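Long-range contacts in adenosine kinase (Sinorhizobium meliloti, PDB 3UBO), which probably transfers a phosphate from ATP to adenosine, as a pfkB-family (ribokinase-like) kinase with sites for both the nucleoside and ADP: residues A78-V83 / D143-V148; L9-A14 / G159-P164; T66-A71 / R97-H102. All coordinates share one frame; numbering follows the deposited sequence.

Contact 1: residues A78-V83 / D143-V148; sequences AYFGKV and DVEDDV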
loop_
_atom_site.group_PDB
_atom_site.type_symbol
_atom_site.label_atom_id
_atom_site.label_comp_id
_atom_site.label_asym_id
_atom_site.label_seq_id
_atom_site.Cartn_x
_atom_site.Cartn_y
_atom_site.Cartn_z
ATOM N N ALA A 78 -7.698 16.862 -13.579
ATOM C CA ALA A 78 -8.940 16.093 -13.761
ATOM C C ALA A 78 -8.631 14.835 -14.565
ATOM O O ALA A 78 -7.631 14.791 -15.367
ATOM C CB ALA A 78 -10.043 16.922 -14.461
ATOM N N TYR A 79 -9.471 13.813 -14.344
ATOM C CA TYR A 79 -9.118 12.477 -14.844
ATOM C C TYR A 79 -10.349 11.756 -15.320
ATOM O O TYR A 79 -11.434 11.876 -14.721
ATOM C CB TYR A 79 -8.272 11.619 -13.803
ATOM C CG TYR A 79 -8.027 10.149 -14.261
ATOM C CD1 TYR A 79 -7.063 9.853 -15.228
ATOM C CD2 TYR A 79 -8.788 9.083 -13.745
ATOM C CE1 TYR A 79 -6.852 8.600 -15.661
ATOM C CE2 TYR A 79 -8.558 7.793 -14.163
ATOM C CZ TYR A 79 -7.597 7.576 -15.134
ATOM O OH TYR A 79 -7.390 6.312 -15.602
ATOM N N PHE A 80 -10.183 11.054 -16.432
ATOM C CA PHE A 80 -11.250 10.188 -16.905
ATOM C C PHE A 80 -10.692 8.767 -16.968
ATOM O O PHE A 80 -9.642 8.553 -17.650
ATOM C CB PHE A 80 -11.721 10.534 -18.347
ATOM C CG PHE A 80 -12.190 11.958 -18.562
ATOM C CD1 PHE A 80 -12.708 12.729 -17.508
ATOM C CD2 PHE A 80 -12.148 12.519 -19.868
ATOM C CE1 PHE A 80 -13.214 14.023 -17.769
ATOM C CE2 PHE A 80 -12.595 13.801 -20.123
ATOM C CZ PHE A 80 -13.159 14.552 -19.096
ATOM N N GLY A 81 -11.346 7.823 -16.297
ATOM C CA GLY A 81 -10.900 6.443 -16.294
ATOM C C GLY A 81 -12.056 5.463 -16.257
ATOM O O GLY A 81 -13.195 5.842 -15.980
ATOM N N LYS A 82 -11.763 4.197 -16.536
ATOM C CA LYS A 82 -12.784 3.157 -16.535
ATOM C C LYS A 82 -12.622 2.223 -15.341
ATOM O O LYS A 82 -11.613 1.529 -15.216
ATOM C CB LYS A 82 -12.736 2.357 -17.838
ATOM C CG LYS A 82 -14.057 2.313 -18.589
ATOM C CD LYS A 82 -15.221 2.671 -17.680
ATOM C CE LYS A 82 -16.199 3.605 -18.375
ATOM N NZ LYS A 82 -17.320 4.002 -17.479
ATOM N N VAL A 83 -13.622 2.211 -14.465
ATOM C CA VAL A 83 -13.593 1.361 -13.281
ATOM C C VAL A 83 -14.967 0.761 -13.001
ATOM O O VAL A 83 -15.990 1.313 -13.407
ATOM C CB VAL A 83 -13.121 2.139 -12.038
ATOM C CG1 VAL A 83 -11.687 2.613 -12.224
ATOM C CG2 VAL A 83 -14.047 3.314 -11.766
ATOM N N ASP A 143 -17.760 8.801 -22.263
ATOM C CA ASP A 143 -17.114 9.099 -20.987
ATOM C C ASP A 143 -16.299 10.405 -20.993
ATOM O O ASP A 143 -15.721 10.784 -19.955
ATOM C CB ASP A 143 -16.208 7.917 -20.599
ATOM C CG ASP A 143 -16.981 6.702 -20.095
ATOM O OD1 ASP A 143 -17.867 6.896 -19.211
ATOM O OD2 ASP A 143 -16.634 5.582 -20.567
ATOM N N VAL A 144 -16.223 11.054 -22.167
ATOM C CA VAL A 144 -15.730 12.434 -22.291
ATOM C C VAL A 144 -16.709 13.355 -21.530
ATOM O O VAL A 144 -17.875 13.433 -21.891
ATOM C CB VAL A 144 -15.506 12.883 -23.781
ATOM C CG1 VAL A 144 -15.054 14.249 -23.794
ATOM C CG2 VAL A 144 -14.456 11.990 -24.511
ATOM N N GLU A 145 -16.287 13.927 -20.394
ATOM C CA GLU A 145 -16.967 15.099 -19.836
ATOM C C GLU A 145 -16.498 16.256 -20.732
ATOM O O GLU A 145 -15.280 16.491 -20.931
ATOM C CB GLU A 145 -16.652 15.387 -18.355
ATOM C CG GLU A 145 -17.459 14.636 -17.316
ATOM C CD GLU A 145 -16.654 14.381 -16.013
ATOM O OE1 GLU A 145 -16.643 15.322 -15.169
ATOM O OE2 GLU A 145 -16.054 13.248 -15.842
ATOM N N ASP A 146 -17.477 16.953 -21.286
ATOM C CA ASP A 146 -17.330 17.841 -22.427
ATOM C C ASP A 146 -16.729 19.210 -22.021
ATOM O O ASP A 146 -15.716 19.734 -22.589
ATOM C CB ASP A 146 -18.774 18.010 -22.952
ATOM C CG ASP A 146 -18.807 18.429 -24.386
ATOM O OD1 ASP A 146 -17.768 19.030 -24.778
ATOM O OD2 ASP A 146 -19.806 18.162 -25.114
ATOM N N ASP A 147 -17.426 19.761 -21.023
ATOM C CA ASP A 147 -17.129 21.032 -20.396
ATOM C C ASP A 147 -15.717 20.941 -19.880
ATOM O O ASP A 147 -14.858 21.810 -20.164
ATOM C CB ASP A 147 -18.153 21.350 -19.267
ATOM C CG ASP A 147 -18.407 20.163 -18.315
ATOM O OD1 ASP A 147 -18.564 19.042 -18.820
ATOM O OD2 ASP A 147 -18.445 20.338 -17.065
ATOM N N VAL A 148 -15.463 19.848 -19.159
ATOM C CA VAL A 148 -14.139 19.546 -18.606
ATOM C C VAL A 148 -12.997 19.525 -19.650
ATOM O O VAL A 148 -12.046 20.235 -19.450
ATOM C CB VAL A 148 -14.227 18.327 -17.627
ATOM C CG1 VAL A 148 -12.888 18.012 -16.903
ATOM C CG2 VAL A 148 -15.379 18.597 -16.588
HETATM O O HOH W 1 -13.771 13.011 -14.295
#
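E145 OE2 takes a hydrogen bond from a water and at the same time stands by the CE1 corner of the F80 ring. The water lies 2.8 Å from E145 OE2 and gives its other proton to Y79 O, 2.6 Å away. The opposite oxygen, OE1, is bonded to H102 NE2, which should hold the carboxylate's rotation and would favour its charged form, more so if the imidazole is protonated. E145 OE2 is 3.5 Å from F80 CE1, with the carboxylate plane turned 37° from the ring plane, and the bridging water lies at the ring's edge, in its plane.

F80 reaches this place with CG anti to the carbonyl carbon (chi1 -57°), which carries the ring off strand 77-80 and into the turn that leads to helix 146-150. D143 O stands 3.9 Å above one face of the F80 ring, displaced toward the rim; V144 CA and E145 O approach the ring obliquely. V148 closes the apolar end: its CG1 lies 4.1 Å from F80 CE1 and 3.9 Å from A78 CB.

The setting is the Rossmann-like alpha/beta core of the ribokinase fold, in which strand 77-80 runs parallel between strands 6-11 and 102-103 of the large sheet. E145 occupies the N-cap position of helix 146-150, and this short helix packs beside the residues of strand 77-80 that face it, with V149 also touching F80.

At the loop end, K82 bends at chi2 and chi3 and crosses the D143 side chain at about a right angle. Its NZ makes a long salt bridge to D143 OD1 (3.4 Å), weak as a hydrogen bond. D143 OD2 accepts a further weak hydrogen bond from G140 N.

Contact 2: residues L9-A14 / G159-P164; sequences LTIGNA and GYLWDP. With ADN (adenosine), chain C.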
loop_
_atom_site.group_PDB
_atom_site.type_symbol
_atom_site.label_atom_id
_atom_site.label_comp_id
_atom_site.label_asym_id
_atom_site.label_seq_id
_atom_site.Cartn_x
_atom_site.Cartn_y
_atom_site.Cartn_z
ATOM N N LEU A 9 -5.720 17.781 -17.677
ATOM C CA LEU A 9 -6.626 16.648 -17.769
ATOM C C LEU A 9 -5.907 15.378 -18.307
ATOM O O LEU A 9 -5.226 15.381 -19.374
ATOM C CB LEU A 9 -7.827 17.009 -18.617
ATOM C CG LEU A 9 -8.827 15.930 -19.072
ATOM C CD1 LEU A 9 -9.680 15.420 -17.897
ATOM C CD2 LEU A 9 -9.729 16.466 -20.181
ATOM N N THR A 10 -6.045 14.293 -17.549
ATOM C CA THR A 10 -5.506 13.030 -18.061
ATOM C C THR A 10 -6.579 11.972 -18.316
ATOM O O THR A 10 -7.595 11.890 -17.592
ATOM C CB THR A 10 -4.292 12.459 -17.242
ATOM O OG1 THR A 10 -4.778 11.769 -16.073
ATOM C CG2 THR A 10 -3.348 13.593 -16.834
ATOM N N ILE A 11 -6.326 11.222 -19.392
ATOM C CA ILE A 11 -7.153 10.111 -19.818
ATOM C C ILE A 11 -6.268 8.885 -20.017
ATOM O O ILE A 11 -5.235 8.937 -20.728
ATOM C CB ILE A 11 -7.965 10.418 -21.123
ATOM C CG1 ILE A 11 -8.865 11.636 -20.933
ATOM C CG2 ILE A 11 -8.855 9.209 -21.545
ATOM C CD1 ILE A 11 -9.998 11.696 -21.958
ATOM N N GLY A 12 -6.660 7.804 -19.344
ATOM C CA GLY A 12 -5.840 6.604 -19.265
ATOM C C GLY A 12 -6.563 5.437 -18.586
ATOM O O GLY A 12 -7.601 5.619 -17.940
ATOM N N ASN A 13 -6.016 4.239 -18.755
ATOM C CA ASN A 13 -6.519 3.027 -18.128
ATOM C C ASN A 13 -6.524 3.118 -16.618
ATOM O O ASN A 13 -5.457 3.233 -15.988
ATOM C CB ASN A 13 -5.572 1.941 -18.539
ATOM C CG ASN A 13 -5.762 1.570 -19.916
ATOM O OD1 ASN A 13 -6.925 1.467 -20.341
ATOM N ND2 ASN A 13 -4.690 1.386 -20.665
ATOM N N ALA A 14 -7.691 3.077 -16.006
ATOM C CA ALA A 14 -7.745 3.132 -14.566
ATOM C C ALA A 14 -7.303 1.790 -13.950
ATOM O O ALA A 14 -7.944 0.761 -14.158
ATOM C CB ALA A 14 -9.129 3.506 -14.117
ATOM N N GLY A 159 -0.631 6.236 -24.693
ATOM C CA GLY A 159 -0.568 5.277 -25.784
ATOM C C GLY A 159 -1.244 3.963 -25.360
ATOM O O GLY A 159 -1.906 3.269 -26.160
ATOM N N TYR A 160 -1.114 3.644 -24.066
ATOM C CA TYR A 160 -1.638 2.405 -23.475
ATOM C C TYR A 160 -3.115 2.156 -23.793
ATOM O O TYR A 160 -3.634 1.074 -23.493
ATOM C CB TYR A 160 -1.509 2.426 -21.935
ATOM C CG TYR A 160 -0.181 1.970 -21.382
ATOM C CD1 TYR A 160 0.322 2.523 -20.196
ATOM C CD2 TYR A 160 0.576 1.017 -22.030
ATOM C CE1 TYR A 160 1.556 2.162 -19.691
ATOM C CE2 TYR A 160 1.807 0.644 -21.518
ATOM C CZ TYR A 160 2.293 1.225 -20.343
ATOM O OH TYR A 160 3.504 0.845 -19.812
ATOM N N LEU A 161 -3.771 3.196 -24.330
ATOM C CA LEU A 161 -5.213 3.303 -24.505
ATOM C C LEU A 161 -5.572 2.762 -25.862
ATOM O O LEU A 161 -6.730 2.563 -26.178
ATOM C CB LEU A 161 -5.655 4.752 -24.458
ATOM C CG LEU A 161 -6.026 5.336 -23.100
ATOM C CD1 LEU A 161 -6.721 6.680 -23.289
ATOM C CD2 LEU A 161 -6.893 4.414 -22.261
ATOM N N TRP A 162 -4.563 2.546 -26.680
ATOM C CA TRP A 162 -4.822 1.857 -27.922
ATOM C C TRP A 162 -5.313 0.415 -27.728
ATOM O O TRP A 162 -6.187 -0.036 -28.489
ATOM C CB TRP A 162 -3.700 2.064 -28.963
ATOM C CG TRP A 162 -4.070 3.295 -29.728
ATOM C CD1 TRP A 162 -4.281 3.401 -31.085
ATOM C CD2 TRP A 162 -4.448 4.579 -29.157
ATOM N NE1 TRP A 162 -4.733 4.681 -31.394
ATOM C CE2 TRP A 162 -4.845 5.421 -30.240
ATOM C CE3 TRP A 162 -4.496 5.095 -27.834
ATOM C CZ2 TRP A 162 -5.268 6.758 -30.047
ATOM C CZ3 TRP A 162 -4.931 6.423 -27.636
ATOM C CH2 TRP A 162 -5.297 7.246 -28.752
ATOM N N ASP A 163 -4.834 -0.253 -26.666
ATOM C CA ASP A 163 -5.128 -1.664 -26.401
ATOM C C ASP A 163 -6.611 -1.949 -26.267
ATOM O O ASP A 163 -7.123 -2.856 -26.952
ATOM C CB ASP A 163 -4.347 -2.205 -25.183
ATOM C CG ASP A 163 -2.878 -2.433 -25.490
ATOM O OD1 ASP A 163 -2.603 -2.936 -26.607
ATOM O OD2 ASP A 163 -2.002 -2.072 -24.649
ATOM N N PRO A 164 -7.318 -1.207 -25.389
ATOM C CA PRO A 164 -8.754 -1.483 -25.326
ATOM C C PRO A 164 -9.422 -1.258 -26.701
ATOM O O PRO A 164 -8.749 -1.009 -27.721
ATOM C CB PRO A 164 -9.283 -0.506 -24.246
ATOM C CG PRO A 164 -8.164 0.135 -23.632
ATOM C CD PRO A 164 -6.864 -0.335 -24.291
HETATM O "O5'" ADN C . 4.359 3.461 -15.460
HETATM C "C5'" ADN C . 3.814 3.406 -14.089
HETATM C "C4'" ADN C . 2.345 2.866 -14.001
HETATM O "O4'" ADN C . 1.948 2.109 -15.150
HETATM C "C3'" ADN C . 1.673 2.053 -12.775
HETATM O "O3'" ADN C . 1.288 2.621 -11.546
HETATM C "C2'" ADN C . 0.516 1.272 -13.484
HETATM O "O2'" ADN C . -0.789 1.387 -12.877
HETATM C "C1'" ADN C . 0.635 1.774 -14.868
HETATM N N9 ADN C . 0.217 0.741 -15.863
HETATM C C8 ADN C . 0.650 -0.600 -16.079
HETATM N N7 ADN C . 0.040 -1.117 -17.254
HETATM C C5 ADN C . -0.762 -0.081 -17.765
HETATM C C6 ADN C . -1.624 -0.005 -18.894
HETATM N N6 ADN C . -1.780 -1.107 -19.806
HETATM N N1 ADN C . -2.316 1.237 -19.133
HETATM C C2 ADN C . -2.136 2.351 -18.249
HETATM N N3 ADN C . -1.289 2.318 -17.115
HETATM C C4 ADN C . -0.636 1.082 -16.894
#
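N13 and Y160 present two flat groups to the adenine of bound adenosine: the amide comes to its N1 end, and the phenol ring turns a face to it. N13 ND2 donates two hydrogen bonds. One goes to adenosine N1, 2.8 Å and fairly straight at 161°, using the ring nitrogen as acceptor. The other goes to Y160 O at 3.0 Å, bent to 141°; this acceptor lies nearly in the amide plane, yet the donor stands well above the carbonyl plane of Y160. Together they are consistent with this orientation of the amide, and Y160 O may steady ND2 for N1. The Y160 side chain, with CG anti to its carbonyl carbon (chi1 -85°), brings its ring to the base, which lies on one face of it, adenosine C6 being 3.4 Å above the ring plane and offset toward the rim.

N13 OD1 is turned to an apolar side, 3.5 Å from L161 CD2 and near P164 CG. L161 runs past N13 in the opposite direction, and its other methyl, CD1, meets I11 CG2 at 3.7 Å with the two side chains at about a right angle.

I11 lies on strand 6-11, which is flanked by strands 77-80 and 152-158; the 159-164 turn follows the latter strand, and I171 of helix 168-179 covers both I11 and L161.

Contact 3: residues T66-A71 / R97-H102; sequences TAAGVA and RAQGVH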
loop_
_atom_site.group_PDB
_atom_site.type_symbol
_atom_site.label_atom_id
_atom_site.label_comp_id
_atom_site.label_asym_id
_atom_site.label_seq_id
_atom_site.Cartn_x
_atom_site.Cartn_y
_atom_site.Cartn_z
ATOM N N THR A 66 0.023 10.619 -13.341
ATOM C CA THR A 66 0.475 11.903 -13.812
ATOM C C THR A 66 -0.520 12.967 -13.308
ATOM O O THR A 66 -0.132 14.060 -13.011
ATOM C CB THR A 66 0.562 11.911 -15.322
ATOM O OG1 THR A 66 1.584 11.003 -15.783
ATOM C CG2 THR A 66 0.868 13.253 -15.758
ATOM N N ALA A 67 -1.800 12.644 -13.151
ATOM C CA ALA A 67 -2.776 13.622 -12.578
ATOM C C ALA A 67 -2.768 13.795 -11.058
ATOM O O ALA A 67 -2.960 14.924 -10.563
ATOM C CB ALA A 67 -4.252 13.349 -13.066
ATOM N N ALA A 68 -2.608 12.681 -10.306
ATOM C CA ALA A 68 -2.256 12.777 -8.868
ATOM C C ALA A 68 -0.945 13.585 -8.744
ATOM O O ALA A 68 -0.833 14.360 -7.825
ATOM C CB ALA A 68 -2.133 11.409 -8.148
ATOM N N GLY A 69 -0.036 13.459 -9.715
ATOM C CA GLY A 69 1.201 14.253 -9.756
ATOM C C GLY A 69 1.052 15.779 -9.763
ATOM O O GLY A 69 1.516 16.475 -8.833
ATOM N N VAL A 70 0.414 16.272 -10.829
ATOM C CA VAL A 70 0.019 17.660 -10.969
ATOM C C VAL A 70 -0.716 18.203 -9.727
ATOM O O VAL A 70 -0.216 19.118 -9.076
ATOM C CB VAL A 70 -0.814 17.909 -12.247
ATOM C CG1 VAL A 70 -1.299 19.304 -12.202
ATOM C CG2 VAL A 70 0.011 17.641 -13.504
ATOM N N ALA A 71 -1.900 17.675 -9.406
ATOM C CA ALA A 71 -2.511 18.019 -8.100
ATOM C C ALA A 71 -1.507 18.122 -6.914
ATOM O O ALA A 71 -1.548 19.065 -6.156
ATOM C CB ALA A 71 -3.667 17.085 -7.748
ATOM N N ARG A 97 -9.453 11.154 -6.084
ATOM C CA ARG A 97 -10.127 12.278 -5.455
ATOM C C ARG A 97 -9.419 12.905 -4.245
ATOM O O ARG A 97 -9.361 14.145 -4.088
ATOM C CB ARG A 97 -11.541 11.935 -5.098
ATOM C CG ARG A 97 -12.448 11.972 -6.347
ATOM C CD ARG A 97 -13.893 11.704 -5.976
ATOM N NE ARG A 97 -14.653 11.335 -7.132
ATOM C CZ ARG A 97 -15.845 10.745 -7.052
ATOM N NH1 ARG A 97 -16.398 10.481 -5.871
ATOM N NH2 ARG A 97 -16.506 10.447 -8.145
ATOM N N ALA A 98 -8.863 12.069 -3.390
ATOM C CA ALA A 98 -8.229 12.626 -2.243
ATOM C C ALA A 98 -6.941 13.381 -2.673
ATOM O O ALA A 98 -6.404 14.196 -1.896
ATOM C CB ALA A 98 -7.978 11.549 -1.231
ATOM N N GLN A 99 -6.453 13.154 -3.911
ATOM C CA GLN A 99 -5.391 14.035 -4.471
ATOM C C GLN A 99 -5.914 15.469 -4.676
ATOM O O GLN A 99 -5.140 16.389 -4.643
ATOM C CB GLN A 99 -4.819 13.527 -5.805
ATOM C CG GLN A 99 -3.954 12.252 -5.703
ATOM C CD GLN A 99 -2.574 12.437 -4.982
ATOM O OE1 GLN A 99 -1.944 13.486 -5.118
ATOM N NE2 GLN A 99 -2.114 11.417 -4.247
ATOM N N GLY A 100 -7.250 15.636 -4.850
ATOM C CA GLY A 100 -7.888 16.894 -5.220
ATOM C C GLY A 100 -8.165 16.938 -6.728
ATOM O O GLY A 100 -8.558 17.964 -7.264
ATOM N N VAL A 101 -7.967 15.809 -7.411
ATOM C CA VAL A 101 -8.320 15.710 -8.812
ATOM C C VAL A 101 -9.826 15.541 -8.973
ATOM O O VAL A 101 -10.518 15.043 -8.069
ATOM C CB VAL A 101 -7.567 14.584 -9.540
ATOM C CG1 VAL A 101 -8.190 14.340 -10.875
ATOM C CG2 VAL A 101 -6.137 14.943 -9.702
ATOM N N HIS A 102 -10.322 16.022 -10.120
ATOM C CA HIS A 102 -11.746 15.958 -10.502
ATOM C C HIS A 102 -11.890 14.647 -11.240
ATOM O O HIS A 102 -11.223 14.396 -12.286
ATOM C CB HIS A 102 -12.215 17.177 -11.373
ATOM C CG HIS A 102 -13.588 17.003 -11.989
ATOM N ND1 HIS A 102 -14.754 17.420 -11.365
ATOM C CD2 HIS A 102 -13.977 16.442 -13.174
ATOM C CE1 HIS A 102 -15.795 17.106 -12.126
ATOM N NE2 HIS A 102 -15.350 16.521 -13.231
#
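Q99 leans on A68 along its whole length. Its CB lies 4.1 Å from A68 CB and 4.2 Å from A71 CB, two methyls one helical turn apart. With CG anti to the carbonyl carbon (chi1 -70°) and a second bend at chi2 (-69°), the chain then runs across helix 62-73, over A68, so that CG and CD both rest against A68 CB. At the tip the amide divides its duties. OE1 comes within 3.1 Å of A68 O, but these are two acceptors and form no bond; its polar partner is the S72 hydroxyl, a weak one. NE2 passes A68 CB at 3.9 Å and donates to P318 O.

V101 meets the same helix at A67 and A71. Its CG2 lies 3.8 Å from A71 CB and also touches A67 at its O and CB. Between Q99 and V101 the chain turns at G100, whose positive phi (98°) belongs to a Schellman motif closing helix 87-98. That turn sends the chain on into edge strand 102-103 of the parallel sheet, completing a beta-alpha-beta crossover from strand 77-80, its parallel neighbour. V101 also touches A77 and Y79 of that strand, while A98 packs on M52 and Q99 on P54, both of the second subunit.

Across the interface the chemistry is almost wholly van der Waals: the small alanine methyls are consistent with the close approach of the turn, and the directional bonds of Q99 are made to S72 and P318, so the rotation of its amide is probably set mainly by P318 O, with the weak S72 bond adding to it.

All three contacts meet around the large parallel sheet. Contacts 1 and 2 have centres 11 Å apart and join where strands 77-80 and 6-11 run side by side: A78 O is 2.7 Å from T10 N, and F80 packs on I11. Contact 3, centred 13 Å from contact 1, adds the sheet's edge, with Y79 N 2.8 Å from H102 O and A78 CA 3.5 Å from V101 CG1. Contact 2 alone touches adenosine, through N13 and Y160; the side chains of K82 in contact 1 and A68 in contact 3 are about 11 and 10 Å from the adenosine. Contacts 2 and 3 meet at T10 OG1 and A67 CB, 3.4 Å apart, where helix 62-73 covers strand 6-11.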